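PDB 4E8H: glutathione S-transferase from Bombyx mori, which binds glutathione and probably transfers it to electrophilic substrates, working as a homodimer. Local coordinates for residues 156-159 and 160-164. Numbering follows the deposited sequence.
Sequences ENMT and VADIT
Asp-162 turns its carboxylate back to the N-cap residue Thr-159, and the two form a capping box. Asp-162 OD2 accepts from Thr-159 N at 2.8 Å, nearly straight at 162° and through its anti lone pair. Thr-159 OG1, set between its own N and carbonyl carbon (chi1 61°), accepts a weak capping bond from Ala-161 N at 3.4 Å. One water ties the box together, accepting from Thr-159 OG1 and donating to Asp-162 OD2 and, at 3.0 Å, to Asn-157 O. OD1 of the same carboxylate bonds Val-153 N and Trp-188 NE1, so both oxygens of this buried acid are gripped. An asparagine in place of Asp-162 would probably leave either Thr-159 N or the Val-153 and Trp-188 pair facing an NH2 instead of an acceptor. Met-158 runs out with CG anti to the backbone N (chi1 -169°), laying CG 3.7 Å from Asp-162 CB; the chain then bends at chi3, and CE meets Ile-163 CD1 at 4.2 Å, a hydrophobic staple. Box and staple form the N-terminal cap known in the GST C-terminal domain, starting helix 160-174. Val-160 packs on helices 16-27, 71-82 and 93-124, and Ile-163 on the first two, against the thioredoxin-like domain.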
loop_
_atom_site.group_PDB
_atom_site.type_symbol
_atom_site.label_atom_id
_atom_site.label_comp_id
_atom_site.label_asym_id
_atom_site.label_seq_id
_atom_site.Cartn_x
_atom_site.Cartn_y
_atom_site.Cartn_z
ATOM N N GLU B 156 20.823 -3.905 2.798
ATOM C CA GLU B 156 21.849 -4.012 3.842
ATOM C C GLU B 156 21.474 -3.367 5.175
ATOM O O GLU B 156 21.989 -3.758 6.224
ATOM C CB GLU B 156 23.189 -3.447 3.348
ATOM C CG GLU B 156 23.875 -4.289 2.269
ATOM C CD GLU B 156 24.108 -5.734 2.693
ATOM O OE1 GLU B 156 24.652 -5.961 3.797
ATOM O OE2 GLU B 156 23.750 -6.644 1.916
ATOM N N ASN B 157 20.580 -2.385 5.130
ATOM C CA ASN B 157 20.204 -1.634 6.324
ATOM C C ASN B 157 18.721 -1.772 6.655
ATOM O O ASN B 157 17.899 -1.974 5.759
ATOM C CB ASN B 157 20.578 -0.160 6.151
ATOM C CG ASN B 157 22.046 0.034 5.805
ATOM O OD1 ASN B 157 22.932 -0.342 6.572
ATOM N ND2 ASN B 157 22.307 0.626 4.644
ATOM N N MET B 158 18.386 -1.669 7.942
ATOM C CA MET B 158 16.991 -1.698 8.389
ATOM C C MET B 158 16.233 -0.477 7.862
ATOM O O MET B 158 16.773 0.633 7.831
ATOM C CB MET B 158 16.910 -1.762 9.920
ATOM C CG MET B 158 15.514 -2.070 10.467
ATOM S SD MET B 158 15.387 -2.003 12.268
ATOM C CE MET B 158 15.443 -0.234 12.561
ATOM N N THR B 159 14.992 -0.693 7.429
ATOM C CA THR B 159 14.143 0.380 6.906
ATOM C C THR B 159 12.757 0.343 7.554
ATOM O O THR B 159 12.470 -0.544 8.363
ATOM C CB THR B 159 14.007 0.309 5.358
ATOM O OG1 THR B 159 13.402 -0.933 4.976
ATOM C CG2 THR B 159 15.369 0.444 4.681
ATOM N N VAL B 160 11.906 1.308 7.205
ATOM C CA VAL B 160 10.514 1.317 7.675
ATOM C C VAL B 160 9.779 0.031 7.284
ATOM O O VAL B 160 8.858 -0.399 7.984
ATOM C CB VAL B 160 9.719 2.563 7.188
ATOM C CG1 VAL B 160 10.237 3.828 7.860
ATOM C CG2 VAL B 160 9.764 2.697 5.661
ATOM N N ALA B 161 10.202 -0.578 6.176
ATOM C CA ALA B 161 9.634 -1.840 5.712
ATOM C C ALA B 161 9.839 -2.975 6.721
ATOM O O ALA B 161 8.905 -3.730 6.990
ATOM C CB ALA B 161 10.189 -2.211 4.346
ATOM N N ASP B 162 11.045 -3.081 7.285
ATOM C CA ASP B 162 11.327 -4.054 8.353
ATOM C C ASP B 162 10.465 -3.815 9.587
ATOM O O ASP B 162 9.987 -4.764 10.207
ATOM C CB ASP B 162 12.796 -4.006 8.776
ATOM C CG ASP B 162 13.740 -4.323 7.644
ATOM O OD1 ASP B 162 13.926 -5.518 7.333
ATOM O OD2 ASP B 162 14.304 -3.372 7.068
ATOM N N ILE B 163 10.280 -2.544 9.939
ATOM C CA ILE B 163 9.539 -2.166 11.142
ATOM C C ILE B 163 8.058 -2.572 11.067
ATOM O O ILE B 163 7.526 -3.129 12.028
ATOM C CB ILE B 163 9.721 -0.653 11.493
ATOM C CG1 ILE B 163 11.208 -0.332 11.719
ATOM C CG2 ILE B 163 8.883 -0.269 12.719
ATOM C CD1 ILE B 163 11.513 1.137 12.037
ATOM N N THR B 164 7.399 -2.321 9.935
ATOM C CA THR B 164 5.981 -2.693 9.800
ATOM C C THR B 164 5.763 -4.203 9.625
ATOM O O THR B 164 4.814 -4.765 10.180
ATOM C CB THR B 164 5.233 -1.876 8.704
ATOM O OG1 THR B 164 3.877 -2.333 8.604
ATOM C CG2 THR B 164 5.917 -1.999 7.346
HETATM O O HOH W 1 15.324 -3.051 4.710
#